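Local atomic coordinates of putative trimethylamine methyltransferase (Rhizobium meliloti, PDB entry 4YYC), a protein that probably transfers methyl groups and belongs to the trimethylamine methyltransferase family. Residues I75-R78 with E82-D85; A287-Q292 with S337-G342; T291-E296 with F315-A320. All blocks are in the same frame, centred on the assembly; numbering follows the deposited sequence.

Contact 1: residues I75-R78 with E82-D85; sequences IEFR and EALD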
loop_
_atom_site.group_PDB
_atom_site.type_symbol
_atom_site.label_atom_id
_atom_site.label_comp_id
_atom_site.label_asym_id
_atom_site.label_seq_id
_atom_site.Cartn_x
_atom_site.Cartn_y
_atom_site.Cartn_z
ATOM N N ILE A 75 13.989 31.942 -7.828
ATOM C CA ILE A 75 14.802 30.746 -7.604
ATOM C C ILE A 75 16.260 31.129 -7.811
ATOM O O ILE A 75 16.593 31.799 -8.779
ATOM C CB ILE A 75 14.421 29.657 -8.610
ATOM C CG1 ILE A 75 12.921 29.320 -8.537
ATOM C CG2 ILE A 75 15.283 28.422 -8.422
ATOM C CD1 ILE A 75 12.451 28.618 -7.289
ATOM N N GLU A 76 17.116 30.732 -6.891
ATOM C CA GLU A 76 18.560 30.979 -7.057
ATOM C C GLU A 76 19.181 30.023 -8.071
ATOM O O GLU A 76 18.955 28.822 -8.011
ATOM C CB GLU A 76 19.281 30.797 -5.727
ATOM C CG GLU A 76 18.822 31.749 -4.627
ATOM C CD GLU A 76 19.722 32.952 -4.498
ATOM O OE1 GLU A 76 20.934 32.770 -4.259
ATOM O OE2 GLU A 76 19.237 34.095 -4.663
ATOM N N PHE A 77 19.986 30.562 -8.996
ATOM C CA PHE A 77 20.811 29.777 -9.876
ATOM C C PHE A 77 22.200 30.203 -9.488
ATOM O O PHE A 77 22.650 31.278 -9.869
ATOM C CB PHE A 77 20.467 30.052 -11.345
ATOM C CG PHE A 77 19.243 29.304 -11.815
ATOM C CD1 PHE A 77 17.967 29.647 -11.365
ATOM C CD2 PHE A 77 19.372 28.210 -12.662
ATOM C CE1 PHE A 77 16.868 28.896 -11.751
ATOM C CE2 PHE A 77 18.271 27.464 -13.053
ATOM C CZ PHE A 77 17.025 27.794 -12.588
ATOM N N ARG A 78 22.882 29.388 -8.681
ATOM C CA ARG A 78 24.127 29.840 -8.041
ATOM C C ARG A 78 25.398 29.415 -8.744
ATOM O O ARG A 78 25.485 28.321 -9.243
ATOM C CB ARG A 78 24.172 29.360 -6.608
ATOM C CG ARG A 78 23.077 29.981 -5.797
ATOM C CD ARG A 78 23.165 29.593 -4.334
ATOM N NE ARG A 78 22.224 30.367 -3.515
ATOM C CZ ARG A 78 22.015 30.130 -2.215
ATOM N NH1 ARG A 78 22.645 29.133 -1.604
ATOM N NH2 ARG A 78 21.148 30.869 -1.527
ATOM N N GLU A 82 26.603 31.656 -16.884
ATOM C CA GLU A 82 25.947 31.301 -18.134
ATOM C C GLU A 82 24.424 31.113 -17.922
ATOM O O GLU A 82 23.598 31.552 -18.729
ATOM C CB GLU A 82 26.566 30.038 -18.700
ATOM C CG GLU A 82 25.918 29.560 -19.992
ATOM C CD GLU A 82 26.427 28.206 -20.476
ATOM O OE1 GLU A 82 27.238 27.561 -19.774
ATOM O OE2 GLU A 82 25.999 27.807 -21.596
ATOM N N ALA A 83 24.066 30.460 -16.837
ATOM C CA ALA A 83 22.649 30.233 -16.551
ATOM C C ALA A 83 21.921 31.549 -16.374
ATOM O O ALA A 83 20.783 31.716 -16.834
ATOM C CB ALA A 83 22.495 29.379 -15.296
ATOM N N LEU A 84 22.547 32.478 -15.650
ATOM C CA LEU A 84 21.925 33.798 -15.466
ATOM C C LEU A 84 21.745 34.530 -16.794
ATOM O O LEU A 84 20.720 35.204 -17.010
ATOM C CB LEU A 84 22.701 34.663 -14.475
ATOM C CG LEU A 84 22.834 34.137 -13.057
ATOM C CD1 LEU A 84 23.560 35.160 -12.195
ATOM C CD2 LEU A 84 21.495 33.762 -12.457
ATOM N N ASP A 85 22.740 34.442 -17.667
ATOM C CA ASP A 85 22.621 35.054 -18.975
ATOM C C ASP A 85 21.519 34.423 -19.786
ATOM O O ASP A 85 20.801 35.133 -20.479
ATOM C CB ASP A 85 23.920 35.003 -19.775
ATOM C CG ASP A 85 24.969 35.941 -19.259
ATOM O OD1 ASP A 85 24.718 36.749 -18.329
ATOM O OD2 ASP A 85 26.098 35.924 -19.812
#

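Contact 2: residues A287-Q292 with S337-G342; sequences AGTLTQ and SLVSYG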
loop_
_atom_site.group_PDB
_atom_site.type_symbol
_atom_site.label_atom_id
_atom_site.label_comp_id
_atom_site.label_asym_id
_atom_site.label_seq_id
_atom_site.Cartn_x
_atom_site.Cartn_y
_atom_site.Cartn_z
ATOM N N ALA A 287 0.117 21.197 0.967
ATOM C CA ALA A 287 -0.079 22.212 -0.024
ATOM C C ALA A 287 1.142 23.136 -0.215
ATOM O O ALA A 287 1.498 23.459 -1.347
ATOM C CB ALA A 287 -1.286 23.048 0.259
ATOM N N GLY A 288 1.789 23.530 0.873
ATOM C CA GLY A 288 2.976 24.364 0.763
ATOM C C GLY A 288 4.144 23.648 0.118
ATOM O O GLY A 288 4.882 24.253 -0.680
ATOM N N THR A 289 4.303 22.373 0.460
ATOM C CA THR A 289 5.325 21.541 -0.134
ATOM C C THR A 289 5.091 21.417 -1.653
ATOM O O THR A 289 6.027 21.579 -2.423
ATOM C CB THR A 289 5.360 20.159 0.538
ATOM O OG1 THR A 289 5.829 20.314 1.889
ATOM C CG2 THR A 289 6.267 19.175 -0.177
ATOM N N LEU A 290 3.863 21.114 -2.059
ATOM C CA LEU A 290 3.553 21.013 -3.483
ATOM C C LEU A 290 3.836 22.299 -4.250
ATOM O O LEU A 290 4.279 22.268 -5.381
ATOM C CB LEU A 290 2.092 20.651 -3.732
ATOM C CG LEU A 290 1.782 19.186 -3.516
ATOM C CD1 LEU A 290 0.292 18.979 -3.596
ATOM C CD2 LEU A 290 2.516 18.297 -4.522
ATOM N N THR A 291 3.472 23.444 -3.670
ATOM C CA THR A 291 3.717 24.706 -4.304
ATOM C C THR A 291 5.222 24.899 -4.541
ATOM O O THR A 291 5.657 25.323 -5.619
ATOM C CB THR A 291 3.165 25.822 -3.396
ATOM O OG1 THR A 291 1.756 25.601 -3.264
ATOM C CG2 THR A 291 3.427 27.148 -3.961
ATOM N N GLN A 292 6.013 24.630 -3.504
ATOM C CA GLN A 292 7.467 24.794 -3.648
ATOM C C GLN A 292 8.045 23.826 -4.684
ATOM O O GLN A 292 8.888 24.194 -5.500
ATOM C CB GLN A 292 8.172 24.616 -2.327
ATOM C CG GLN A 292 9.588 25.171 -2.336
ATOM C CD GLN A 292 10.276 24.774 -1.042
ATOM O OE1 GLN A 292 9.944 25.290 -0.003
ATOM N NE2 GLN A 292 11.213 23.826 -1.103
ATOM N N SER A 337 2.878 10.709 0.927
ATOM C CA SER A 337 2.052 10.055 -0.075
ATOM C C SER A 337 1.114 11.073 -0.724
ATOM O O SER A 337 0.923 11.072 -1.941
ATOM C CB SER A 337 1.257 8.874 0.485
ATOM O OG SER A 337 2.138 7.753 0.636
ATOM N N LEU A 338 0.509 11.911 0.079
ATOM C CA LEU A 338 -0.389 12.930 -0.459
ATOM C C LEU A 338 0.348 13.918 -1.343
ATOM O O LEU A 338 -0.130 14.275 -2.431
ATOM C CB LEU A 338 -1.093 13.707 0.666
ATOM C CG LEU A 338 -2.087 12.849 1.460
ATOM C CD1 LEU A 338 -2.547 13.602 2.716
ATOM C CD2 LEU A 338 -3.270 12.354 0.678
ATOM N N VAL A 339 1.505 14.349 -0.896
ATOM C CA VAL A 339 2.376 15.203 -1.743
ATOM C C VAL A 339 2.636 14.517 -3.096
ATOM O O VAL A 339 2.465 15.113 -4.154
ATOM C CB VAL A 339 3.736 15.489 -1.071
ATOM C CG1 VAL A 339 4.779 16.085 -2.041
ATOM C CG2 VAL A 339 3.557 16.405 0.138
ATOM N N SER A 340 3.040 13.256 -3.065
ATOM C CA SER A 340 3.399 12.604 -4.304
ATOM C C SER A 340 2.232 12.316 -5.219
ATOM O O SER A 340 2.345 12.445 -6.458
ATOM C CB SER A 340 4.213 11.352 -4.060
ATOM O OG SER A 340 5.472 11.716 -3.541
ATOM N N TYR A 341 1.074 11.966 -4.656
ATOM C CA TYR A 341 -0.115 11.809 -5.504
ATOM C C TYR A 341 -0.444 13.133 -6.192
ATOM O O TYR A 341 -0.768 13.170 -7.365
ATOM C CB TYR A 341 -1.346 11.377 -4.698
ATOM C CG TYR A 341 -1.480 9.904 -4.350
ATOM C CD1 TYR A 341 -1.493 8.921 -5.349
ATOM C CD2 TYR A 341 -1.617 9.484 -3.033
ATOM C CE1 TYR A 341 -1.689 7.587 -5.041
ATOM C CE2 TYR A 341 -1.760 8.137 -2.728
ATOM C CZ TYR A 341 -1.808 7.211 -3.728
ATOM O OH TYR A 341 -1.943 5.872 -3.457
ATOM N N GLY A 342 -0.395 14.221 -5.429
ATOM C CA GLY A 342 -0.691 15.532 -5.933
ATOM C C GLY A 342 0.333 15.988 -6.966
ATOM O O GLY A 342 -0.014 16.575 -8.020
#

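Contact 3: residues T291-E296 with F315-A320; sequences TQILAE and FGTFAA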
loop_
_atom_site.group_PDB
_atom_site.type_symbol
_atom_site.label_atom_id
_atom_site.label_comp_id
_atom_site.label_asym_id
_atom_site.label_seq_id
_atom_site.Cartn_x
_atom_site.Cartn_y
_atom_site.Cartn_z
ATOM N N THR A 291 3.472 23.444 -3.670
ATOM C CA THR A 291 3.717 24.706 -4.304
ATOM C C THR A 291 5.222 24.899 -4.541
ATOM O O THR A 291 5.657 25.323 -5.619
ATOM C CB THR A 291 3.165 25.822 -3.396
ATOM O OG1 THR A 291 1.756 25.601 -3.264
ATOM C CG2 THR A 291 3.427 27.148 -3.961
ATOM N N GLN A 292 6.013 24.630 -3.504
ATOM C CA GLN A 292 7.467 24.794 -3.648
ATOM C C GLN A 292 8.045 23.826 -4.684
ATOM O O GLN A 292 8.888 24.194 -5.500
ATOM C CB GLN A 292 8.172 24.616 -2.327
ATOM C CG GLN A 292 9.588 25.171 -2.336
ATOM C CD GLN A 292 10.276 24.774 -1.042
ATOM O OE1 GLN A 292 9.944 25.290 -0.003
ATOM N NE2 GLN A 292 11.213 23.826 -1.103
ATOM N N ILE A 293 7.601 22.584 -4.626
ATOM C CA ILE A 293 8.004 21.601 -5.613
ATOM C C ILE A 293 7.739 22.063 -7.041
ATOM O O ILE A 293 8.616 21.998 -7.911
ATOM C CB ILE A 293 7.315 20.238 -5.368
ATOM C CG1 ILE A 293 7.951 19.566 -4.151
ATOM C CG2 ILE A 293 7.444 19.346 -6.592
ATOM C CD1 ILE A 293 7.094 18.409 -3.632
ATOM N N LEU A 294 6.528 22.547 -7.281
ATOM C CA LEU A 294 6.147 22.934 -8.624
ATOM C C LEU A 294 7.001 24.118 -9.088
ATOM O O LEU A 294 7.434 24.152 -10.248
ATOM C CB LEU A 294 4.638 23.233 -8.709
ATOM C CG LEU A 294 4.127 23.692 -10.073
ATOM C CD1 LEU A 294 4.434 22.656 -11.151
ATOM C CD2 LEU A 294 2.619 23.956 -9.967
ATOM N N ALA A 295 7.267 25.075 -8.196
ATOM C CA ALA A 295 8.139 26.228 -8.549
ATOM C C ALA A 295 9.545 25.769 -8.920
ATOM O O ALA A 295 10.081 26.164 -9.955
ATOM C CB ALA A 295 8.177 27.221 -7.384
ATOM N N GLU A 296 10.131 24.883 -8.118
ATOM C CA GLU A 296 11.491 24.380 -8.364
ATOM C C GLU A 296 11.539 23.611 -9.688
ATOM O O GLU A 296 12.442 23.821 -10.482
ATOM C CB GLU A 296 11.977 23.507 -7.217
ATOM C CG GLU A 296 12.167 24.268 -5.943
ATOM C CD GLU A 296 12.667 23.442 -4.789
ATOM O OE1 GLU A 296 13.032 22.242 -4.956
ATOM O OE2 GLU A 296 12.710 23.981 -3.654
ATOM N N PHE A 315 9.742 15.747 -14.460
ATOM C CA PHE A 315 9.323 16.332 -13.202
ATOM C C PHE A 315 9.606 15.268 -12.127
ATOM O O PHE A 315 8.908 14.239 -12.065
ATOM C CB PHE A 315 7.807 16.622 -13.332
ATOM C CG PHE A 315 7.140 17.340 -12.180
ATOM C CD1 PHE A 315 7.271 16.936 -10.880
ATOM C CD2 PHE A 315 6.280 18.383 -12.432
ATOM C CE1 PHE A 315 6.608 17.574 -9.871
ATOM C CE2 PHE A 315 5.564 19.010 -11.437
ATOM C CZ PHE A 315 5.743 18.619 -10.143
ATOM N N GLY A 316 10.600 15.531 -11.290
ATOM C CA GLY A 316 10.976 14.622 -10.196
ATOM C C GLY A 316 10.533 15.173 -8.879
ATOM O O GLY A 316 10.208 16.356 -8.763
ATOM N N THR A 317 10.449 14.323 -7.879
ATOM C CA THR A 317 10.195 14.747 -6.525
ATOM C C THR A 317 10.849 13.651 -5.629
ATOM O O THR A 317 10.493 12.492 -5.761
ATOM C CB THR A 317 8.671 14.833 -6.261
ATOM O OG1 THR A 317 8.112 15.987 -6.922
ATOM C CG2 THR A 317 8.349 14.954 -4.804
ATOM N N PHE A 318 11.691 14.057 -4.681
ATOM C CA PHE A 318 11.994 13.230 -3.525
ATOM C C PHE A 318 11.343 13.957 -2.362
ATOM O O PHE A 318 11.715 15.120 -2.086
ATOM C CB PHE A 318 13.478 13.073 -3.279
ATOM C CG PHE A 318 13.768 12.328 -2.035
ATOM C CD1 PHE A 318 13.841 10.966 -2.047
ATOM C CD2 PHE A 318 13.900 13.005 -0.819
ATOM C CE1 PHE A 318 14.063 10.262 -0.866
ATOM C CE2 PHE A 318 14.145 12.300 0.355
ATOM C CZ PHE A 318 14.211 10.932 0.317
ATOM N N ALA A 319 10.396 13.305 -1.713
ATOM C CA ALA A 319 9.670 13.940 -0.635
ATOM C C ALA A 319 9.397 12.996 0.511
ATOM O O ALA A 319 8.851 11.905 0.342
ATOM C CB ALA A 319 8.408 14.611 -1.170
ATOM N N ALA A 320 9.909 13.370 1.652
ATOM C CA ALA A 320 9.686 12.639 2.878
ATOM C C ALA A 320 9.316 13.626 3.967
ATOM O O ALA A 320 9.195 14.851 3.701
ATOM C CB ALA A 320 10.936 11.847 3.204
#

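Contact 1: residues I75-R78 with E82-D85
Phe77, on strand 75-77, meets Ala83 and Leu84 on helix 81-90 just after the turn that links the two elements. From the helix the touching atoms are methyls: Leu84 CD2 lies 4.0 Å from Phe77 CB and 3.8 Å from Phe77 O, while Ala83 CB approaches the ring obliquely, 4.2 Å from Phe77 CD2. With its CG set beside the backbone N (chi1 -80°), Phe77 also brings its ring edge to its own strand, where Ile75 O lies in the ring plane, 3.6 Å from Phe77 CD1. Trp87 meets the same ring edge-to-face, and Ala299 of helix 286-307 packs on Phe77. Ala83 N is hydrogen-bonded to Asp80 OD1 in the linking turn. On the strand, Arg78 and Glu76 point away from the helix and form a salt bridge: Arg78 NE donates to Glu76 OE1 at 2.8 Å and 161°, nearly in the guanidinium plane and on the anti lone pair. Arg98 takes Glu76 OE2, so this carboxylate sits between two arginines and is probably ionised. No hydrogen bond crosses between 75-78 and 82-85; the strand and helix meet through apolar packing, while the Glu76 and Arg78 charges pair with each other and with Arg98.

Contact 2: residues A287-Q292 with S337-G342
Two helices of the alpha/beta (TIM) barrel pack side by side here, 286-307 and 334-350, with short-segment axes 9.6 Å apart and N-to-C directions 42° from parallel. Val339 carries the contact from one helix, Thr289 and Leu290 from the other. Val339 has CG1 anti to the backbone N (chi1 167°), a setting that presents both methyls to Thr289 CG2, with Val339 CG2 at 3.9 Å from that atom; the two side chains cross at about a right angle. Thr289 places CG2 anti to its own N, and the same rotation (chi1 -68°) sets OG1 beside the backbone N, where Ser282 OG, Ser278 OG and Thr285 O are its hydrogen-bond partners. Leu290 works through CD2, which lies 4.0 Å from Val339 CG1 and only 3.2 Å from Val339 O, evidence of tight packing against the backbone. Beyond it, Leu290 CD2 reaches Gly342 C at 4.0 Å; a CB on Gly342 would come within 2.9 Å of Leu290 CD1, a clash. An alanine in place of Val339 would strip away both methyls and would probably open a gap beside Thr289 CG2 and Leu290 CD2. Within the first helix, Ala287 O accepts twice from one residue: Thr291 OG1 at 2.9 Å and Thr291 N at 3.0 Å reach that oxygen from opposite faces of its carbonyl plane.

Contact 3: residues T291-E296 with F315-A320
The beta-alpha-beta unit formed by strand 269-277, helix 286-307 and strand 313-322 is closed here, where the helix packs onto its second strand. Ile293 and Leu294, consecutive on the helix, both touch the Phe315 ring. Ile293 CG2 lies 3.8 Å from Phe315 CE1, and Leu294 CD1 lies 3.8 Å from Phe315 CE2. Each approach is oblique, and the two methyls meet different carbons of the ring, both from the same side of its plane. Phe315 has CG anti to the backbone N, and this torsion (chi1 -175°) swings the ring round so that CE1 and CE2 meet the two methyls; Ala347 and Leu350 of helix 334-350 also pack on Phe315. Ile293 additionally crosses Thr317 at about a right angle: its CG2 is 3.4 Å from Thr317 OG1, and its CD1 is 3.9 Å from Thr317 CG2. That hydroxyl oxygen lies in the plane of the Phe315 ring, at its edge, and donates to Gly316 O at a markedly bent angle of 98° at the carbonyl, not on a lone pair. No hydrogen bond crosses the interface; apart from Thr317 OG1 the touching atoms are carbons. Further along the helix, Glu296 has three hydrogen-bond partners: Ser248 OG pairs with OE1 and Met250 N with OE2, while Gln292 NE2 donates to Glu296 OE2 at 3.0 Å, coming from above the carboxylate plane.

In the fold
Contacts 2 and 3 form one continuous packing layer, their centres 7 Å apart. Both use helix 286-307 and share Thr291 and Gln292; Val339 CG1 of contact 2 lies 3.6 Å from Ile293 CD1 and 4.0 Å from Ala319 CB of contact 3. Contact 1 stands apart, with its centre about 25 Å from that of contact 2 and 19 Å from that of contact 3, yet Ile75 rests on Ala299, and Ala83 on Phe303, further along the same helix. An unidentified ligand is bound about 8 Å from the Thr317 side chain and about 13 Å from that of Val339. All three contacts touch the second subunit.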